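Local structure of probable E3 ubiquitin-protein ligase HERC1 (Homo sapiens, 4QT6) at residues W62-F67 with S73-Y78; L136-M141 with V151-M156. The protein probably acts as a HECT-type E3 ubiquitin ligase, attaching ubiquitin to target proteins, with the SPRY domain described here likely to serve in protein recognition. One frame throughout, in Å; residues are numbered along the deposited sequence.

Contact 1. Residues W62-F67 with S73-Y78; sequences WPVHDF and SDMWLY. With ARF (formamide), chain C.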
loop_
_atom_site.group_PDB
_atom_site.type_symbol
_atom_site.label_atom_id
_atom_site.label_comp_id
_atom_site.label_asym_id
_atom_site.label_seq_id
_atom_site.Cartn_x
_atom_site.Cartn_y
_atom_site.Cartn_z
ATOM N N TRP A 62 -7.085 11.144 0.419
ATOM C CA TRP A 62 -8.482 10.929 0.757
ATOM C C TRP A 62 -9.246 12.225 0.479
ATOM O O TRP A 62 -8.789 13.281 0.913
ATOM C CB TRP A 62 -8.614 10.552 2.219
ATOM C CG TRP A 62 -10.025 10.247 2.597
ATOM C CD1 TRP A 62 -10.843 10.999 3.381
ATOM C CD2 TRP A 62 -10.780 9.098 2.206
ATOM N NE1 TRP A 62 -12.074 10.393 3.491
ATOM C CE2 TRP A 62 -12.056 9.224 2.782
ATOM C CE3 TRP A 62 -10.500 7.981 1.427
ATOM C CZ2 TRP A 62 -13.048 8.272 2.600
ATOM C CZ3 TRP A 62 -11.481 7.037 1.248
ATOM C CH2 TRP A 62 -12.733 7.183 1.841
ATOM N N PRO A 63 -10.390 12.180 -0.222
ATOM C CA PRO A 63 -11.054 10.989 -0.750
ATOM C C PRO A 63 -10.370 10.343 -1.952
ATOM O O PRO A 63 -9.504 10.939 -2.577
ATOM C CB PRO A 63 -12.430 11.535 -1.184
ATOM C CG PRO A 63 -12.161 12.952 -1.517
ATOM C CD PRO A 63 -11.168 13.404 -0.485
ATOM N N VAL A 64 -10.738 9.098 -2.216
ATOM C CA VAL A 64 -10.260 8.338 -3.355
ATOM C C VAL A 64 -11.287 8.486 -4.479
ATOM O O VAL A 64 -12.483 8.209 -4.284
ATOM C CB VAL A 64 -10.106 6.849 -2.978
ATOM C CG1 VAL A 64 -9.874 5.966 -4.200
ATOM C CG2 VAL A 64 -8.955 6.702 -1.988
ATOM N N HIS A 65 -10.828 8.941 -5.641
ATOM C CA HIS A 65 -11.674 8.979 -6.845
ATOM C C HIS A 65 -11.305 7.921 -7.875
ATOM O O HIS A 65 -12.163 7.478 -8.641
ATOM C CB HIS A 65 -11.586 10.362 -7.482
ATOM C CG HIS A 65 -12.110 11.450 -6.602
ATOM N ND1 HIS A 65 -11.312 12.453 -6.102
ATOM C CD2 HIS A 65 -13.346 11.670 -6.100
ATOM C CE1 HIS A 65 -12.034 13.253 -5.339
ATOM N NE2 HIS A 65 -13.273 12.801 -5.325
ATOM N N ASP A 66 -10.034 7.540 -7.919
ATOM C CA ASP A 66 -9.534 6.540 -8.832
ATOM C C ASP A 66 -8.642 5.622 -8.020
ATOM O O ASP A 66 -7.687 6.098 -7.401
ATOM C CB ASP A 66 -8.727 7.226 -9.946
ATOM C CG ASP A 66 -8.198 6.255 -10.985
ATOM O OD1 ASP A 66 -8.328 5.025 -10.822
ATOM O OD2 ASP A 66 -7.592 6.724 -11.977
ATOM N N PHE A 67 -8.999 4.337 -7.941
ATOM C CA PHE A 67 -8.136 3.339 -7.311
ATOM C C PHE A 67 -7.667 2.238 -8.246
ATOM O O PHE A 67 -7.180 1.230 -7.797
ATOM C CB PHE A 67 -8.772 2.760 -6.019
ATOM C CG PHE A 67 -10.028 1.934 -6.224
ATOM C CD1 PHE A 67 -11.271 2.527 -6.220
ATOM C CD2 PHE A 67 -9.955 0.554 -6.268
ATOM C CE1 PHE A 67 -12.429 1.755 -6.350
ATOM C CE2 PHE A 67 -11.096 -0.224 -6.404
ATOM C CZ PHE A 67 -12.332 0.379 -6.439
ATOM N N SER A 73 -3.803 8.632 -9.866
ATOM C CA SER A 73 -2.929 9.660 -9.291
ATOM C C SER A 73 -3.319 9.979 -7.845
ATOM O O SER A 73 -2.697 10.836 -7.213
ATOM C CB SER A 73 -2.990 10.928 -10.159
ATOM O OG SER A 73 -2.367 10.669 -11.421
ATOM N N ASP A 74 -4.328 9.278 -7.315
ATOM C CA ASP A 74 -4.691 9.434 -5.901
ATOM C C ASP A 74 -3.776 8.615 -5.006
ATOM O O ASP A 74 -3.614 8.959 -3.822
ATOM C CB ASP A 74 -6.142 9.028 -5.654
ATOM C CG ASP A 74 -7.128 10.044 -6.171
ATOM O OD1 ASP A 74 -6.776 11.250 -6.252
ATOM O OD2 ASP A 74 -8.262 9.625 -6.470
HETATM N N MSE A 75 -3.191 7.569 -5.571
HETATM C CA MSE A 75 -2.358 6.609 -4.833
HETATM C C MSE A 75 -0.985 6.490 -5.444
HETATM O O MSE A 75 -0.765 6.770 -6.636
HETATM C CB MSE A 75 -3.013 5.226 -4.784
HETATM C CG MSE A 75 -4.475 5.323 -4.365
HETATM SE SE MSE A 75 -5.215 3.490 -4.208
HETATM C CE MSE A 75 -6.623 3.947 -2.931
ATOM N N TRP A 76 -0.052 6.070 -4.627
ATOM C CA TRP A 76 1.298 5.717 -5.032
ATOM C C TRP A 76 1.469 4.269 -4.601
ATOM O O TRP A 76 1.430 3.959 -3.396
ATOM C CB TRP A 76 2.329 6.588 -4.308
ATOM C CG TRP A 76 2.512 7.998 -4.811
ATOM C CD1 TRP A 76 3.556 8.448 -5.575
ATOM C CD2 TRP A 76 1.691 9.140 -4.550
ATOM N NE1 TRP A 76 3.411 9.772 -5.831
ATOM C CE2 TRP A 76 2.295 10.244 -5.204
ATOM C CE3 TRP A 76 0.490 9.345 -3.866
ATOM C CZ2 TRP A 76 1.741 11.515 -5.170
ATOM C CZ3 TRP A 76 -0.050 10.622 -3.830
ATOM C CH2 TRP A 76 0.587 11.693 -4.467
ATOM N N LEU A 77 1.621 3.361 -5.558
ATOM C CA LEU A 77 1.436 1.945 -5.279
ATOM C C LEU A 77 2.595 1.085 -5.724
ATOM O O LEU A 77 3.274 1.373 -6.718
ATOM C CB LEU A 77 0.161 1.439 -5.934
ATOM C CG LEU A 77 -1.132 2.056 -5.445
ATOM C CD1 LEU A 77 -2.299 1.638 -6.332
ATOM C CD2 LEU A 77 -1.394 1.685 -3.988
ATOM N N TYR A 78 2.766 -0.018 -5.009
ATOM C CA TYR A 78 3.837 -0.989 -5.200
ATOM C C TYR A 78 3.162 -2.365 -5.255
ATOM O O TYR A 78 2.462 -2.801 -4.325
ATOM C CB TYR A 78 4.864 -0.824 -4.054
ATOM C CG TYR A 78 6.002 -1.796 -3.908
ATOM C CD1 TYR A 78 6.586 -2.395 -5.016
ATOM C CD2 TYR A 78 6.581 -2.029 -2.653
ATOM C CE1 TYR A 78 7.646 -3.282 -4.859
ATOM C CE2 TYR A 78 7.648 -2.900 -2.495
ATOM C CZ TYR A 78 8.188 -3.511 -3.610
ATOM O OH TYR A 78 9.248 -4.390 -3.430
HETATM N N ARF C . 11.656 -3.115 -2.444
HETATM C C ARF C . 12.912 -3.276 -2.875
HETATM O O ARF C . 13.131 -3.998 -3.840
HETATM O O HOH W 1 -8.542 13.278 -5.980
HETATM O O HOH W 2 -6.312 9.414 -10.741
#
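The carboxylate of Asp-74 in this SPRY beta-sandwich is approached from both faces by the backbone of a surface loop: the N-H groups of His-65 and Asp-66 reach the same oxygen, OD2, from opposite sides of its plane. His-65 N lies 2.8 Å from Asp-74 OD2 and Asp-66 N 3.1 Å from it, both on the anti side, His-65 N standing 32° out of the plane. The His-65 ring is tilted against the carboxylate and has water 1 in plane at its edge, 2.9 Å from ND1; the same water donates to Asp-74 OD1 over 2.7 Å. Farther along, the Tyr-78 ring stacks with Phe-117, and its OH accepts a nearly straight bond (167°) from the N of a formamide, 2.9 Å away, which also bonds to Ser-96 N. The grip on Asp-74 ties the loop after strand 55-60 to the residue just before strand 75-79. A leucine in place of Asp-74 would probably leave both N-H groups without their acceptor and let the loop drift from the strand. Asp-66 turns its carboxylate to Asn-68 N and Thr-71 OG1, and water 2 links its OD2 to Ser-73 N. Beside this polar grip, the selenomethionine Met-75 extends beyond CG and carries its terminal methyl to Val-64 and Phe-67. CE lies 3.7 Å from CG2 of Val-64, whose side chain it crosses at about a right angle. With CG between the backbone N and the carbonyl carbon (chi1 66°), Phe-67 turns its ring away to meet Tyr-27 edge-to-face, and touches Met-75 through its CB, 3.9 Å from CE.

Contact 2. Residues L136-M141 with V151-M156; sequences LYPCVM and VKICDM. With ARF (formamide), chain F.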
loop_
_atom_site.group_PDB
_atom_site.type_symbol
_atom_site.label_atom_id
_atom_site.label_comp_id
_atom_site.label_asym_id
_atom_site.label_seq_id
_atom_site.Cartn_x
_atom_site.Cartn_y
_atom_site.Cartn_z
ATOM N N LEU A 136 -1.302 12.296 3.391
ATOM C CA LEU A 136 -1.282 10.951 2.812
ATOM C C LEU A 136 -1.504 9.905 3.875
ATOM O O LEU A 136 -1.096 10.068 5.035
ATOM C CB LEU A 136 0.012 10.657 2.047
ATOM C CG LEU A 136 0.123 11.409 0.716
ATOM C CD1 LEU A 136 1.528 11.283 0.131
ATOM C CD2 LEU A 136 -0.912 10.875 -0.263
ATOM N N TYR A 137 -2.186 8.837 3.470
ATOM C CA TYR A 137 -2.489 7.733 4.382
ATOM C C TYR A 137 -1.867 6.471 3.845
ATOM O O TYR A 137 -2.011 6.165 2.674
ATOM C CB TYR A 137 -3.996 7.486 4.485
ATOM C CG TYR A 137 -4.788 8.655 4.967
ATOM C CD1 TYR A 137 -5.104 9.718 4.100
ATOM C CD2 TYR A 137 -5.233 8.720 6.269
ATOM C CE1 TYR A 137 -5.821 10.807 4.556
ATOM C CE2 TYR A 137 -5.952 9.819 6.718
ATOM C CZ TYR A 137 -6.249 10.839 5.846
ATOM O OH TYR A 137 -6.979 11.914 6.326
ATOM N N PRO A 138 -1.210 5.688 4.707
ATOM C CA PRO A 138 -0.899 4.299 4.326
ATOM C C PRO A 138 -2.117 3.582 3.755
ATOM O O PRO A 138 -3.238 3.786 4.241
ATOM C CB PRO A 138 -0.445 3.671 5.647
ATOM C CG PRO A 138 0.099 4.817 6.423
ATOM C CD PRO A 138 -0.754 6.001 6.081
ATOM N N CYS A 139 -1.923 2.798 2.702
ATOM C CA CYS A 139 -3.036 2.101 2.041
ATOM C C CYS A 139 -2.650 0.797 1.421
ATOM O O CYS A 139 -1.496 0.532 1.157
ATOM C CB CYS A 139 -3.672 2.960 0.955
ATOM S SG CYS A 139 -2.683 3.183 -0.523
ATOM N N VAL A 140 -3.680 0.006 1.166
ATOM C CA VAL A 140 -3.593 -1.266 0.476
ATOM C C VAL A 140 -4.704 -1.242 -0.551
ATOM O O VAL A 140 -5.796 -0.736 -0.273
ATOM C CB VAL A 140 -3.790 -2.424 1.477
ATOM C CG1 VAL A 140 -3.869 -3.756 0.765
ATOM C CG2 VAL A 140 -2.672 -2.416 2.505
HETATM N N MSE A 141 -4.426 -1.771 -1.741
HETATM C CA MSE A 141 -5.440 -1.898 -2.798
HETATM C C MSE A 141 -5.384 -3.311 -3.326
HETATM O O MSE A 141 -4.299 -3.880 -3.417
HETATM C CB MSE A 141 -5.093 -0.854 -3.867
HETATM C CG MSE A 141 -6.090 -0.661 -5.006
HETATM SE SE MSE A 141 -5.828 -1.930 -6.500
HETATM C CE MSE A 141 -3.894 -2.259 -6.420
ATOM N N VAL A 151 -3.803 -8.125 4.508
ATOM C CA VAL A 151 -2.567 -7.367 4.785
ATOM C C VAL A 151 -2.663 -6.737 6.163
ATOM O O VAL A 151 -3.673 -6.103 6.496
ATOM C CB VAL A 151 -2.344 -6.260 3.718
ATOM C CG1 VAL A 151 -1.074 -5.448 3.984
ATOM C CG2 VAL A 151 -2.291 -6.869 2.322
ATOM N N LYS A 152 -1.596 -6.867 6.941
ATOM C CA LYS A 152 -1.497 -6.263 8.249
ATOM C C LYS A 152 -0.656 -4.988 8.192
ATOM O O LYS A 152 0.411 -4.979 7.570
ATOM C CB LYS A 152 -0.849 -7.257 9.216
ATOM C CG LYS A 152 -0.690 -6.751 10.635
ATOM C CD LYS A 152 -0.224 -7.846 11.574
ATOM C CE LYS A 152 -0.020 -7.293 12.970
ATOM N NZ LYS A 152 0.154 -8.346 14.008
ATOM N N ILE A 153 -1.119 -3.944 8.873
ATOM C CA ILE A 153 -0.303 -2.756 9.048
ATOM C C ILE A 153 0.414 -2.830 10.405
ATOM O O ILE A 153 -0.205 -3.161 11.417
ATOM C CB ILE A 153 -1.137 -1.452 8.834
ATOM C CG1 ILE A 153 -0.206 -0.236 8.697
ATOM C CG2 ILE A 153 -2.180 -1.257 9.914
ATOM C CD1 ILE A 153 -0.924 1.031 8.246
ATOM N N CYS A 154 1.702 -2.508 10.410
ATOM C CA CYS A 154 2.637 -2.733 11.514
ATOM C C CYS A 154 3.516 -1.548 11.789
ATOM O O CYS A 154 3.855 -0.795 10.880
ATOM C CB CYS A 154 3.650 -3.807 11.117
ATOM S SG CYS A 154 2.967 -5.380 10.666
ATOM N N ASP A 155 3.946 -1.431 13.037
ATOM C CA ASP A 155 4.938 -0.437 13.419
ATOM C C ASP A 155 6.298 -0.807 12.830
ATOM O O ASP A 155 6.552 -1.957 12.431
ATOM C CB ASP A 155 5.027 -0.311 14.939
ATOM C CG ASP A 155 5.846 -1.424 15.572
ATOM O OD1 ASP A 155 7.090 -1.280 15.666
ATOM O OD2 ASP A 155 5.244 -2.437 15.978
HETATM N N MSE A 156 7.200 0.163 12.765
HETATM C CA MSE A 156 8.443 -0.038 12.024
HETATM C C MSE A 156 9.407 -0.999 12.694
HETATM O O MSE A 156 10.363 -1.441 12.049
HETATM C CB MSE A 156 9.079 1.337 11.776
HETATM C CG MSE A 156 9.951 1.755 12.945
HETATM SE SE MSE A 156 10.959 3.401 12.492
HETATM C CE MSE A 156 12.792 2.720 12.317
HETATM N N ARF F . -0.316 3.865 10.552
HETATM C C ARF F . -0.652 2.764 11.246
HETATM O O ARF F . -1.838 2.461 11.339
#
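Val-140 and Val-151 meet methyl to methyl, each fork set against the other. Both hold CG1 anti to the backbone N, with chi1 173° in Val-140, yet because the side chains come from facing strands their branches pair crosswise. CG2 of Val-140 lies 3.7 Å from CG1 of Val-151, and CG1 of Val-140 lies 3.8 Å from CG2 of Val-151. Two branches on each side thus share the contact, and the match probably limits how either valine could turn about its CA-CB bond. Phe-43 of strand 38-47 touches both residues and helps enclose the pair.

Two residues along each strand, Ile-153 reaches over to Pro-138. Its chain is fully extended, CG1 anti to the backbone N at chi1 -167° and CD1 continuing the zigzag (chi2 170°), which carries the end methyl across the wider separation here to stop 3.7 Å from CB of Pro-138. The proline ring, rigid and fixed to its own backbone, offers CB as the near point; Trp-41 also packs against it. That same CD1 of Ile-153 lies 3.5 Å from both the carbon and the oxygen of a bound formamide, with CG2 farther off, 4.0 Å from the oxygen. The polar hold on this small molecule comes from elsewhere, from Gly-1 N and Tyr-39 OH.

Cys-139 and Lys-152, the intervening residues, point away, following the alternation of extended strands. Each backbone bonds within its own sheet, strand 137-142 to 26-30 and 55-60, strand 150-154 to 17-20 and 38-47. What joins them is apolar side chains alone, the face-to-face meeting of two antiparallel sheets that makes up the core of the SPRY beta-sandwich.

Contact 1 lies toward the surface, where a carboxylate beside the strand's first residue takes two backbone N-H groups and a water bridge; contact 2 is buried and wholly apolar, joining the two sheets of the sandwich. They share the six-stranded sheet, in which strands 75-79 and 137-142 lie on either side of strand 55-60. The two contacts, with centres about 14 Å apart, also touch directly: Leu-77 CD2 packs 4.0 Å from Cys-139 SG, and Trp-62 CB lies 3.7 Å from Tyr-137 CE1. Strand 137-142 therefore serves both, turning Pro-138 and Val-140 into the core while Cys-139 faces the side on which contact 1 sits.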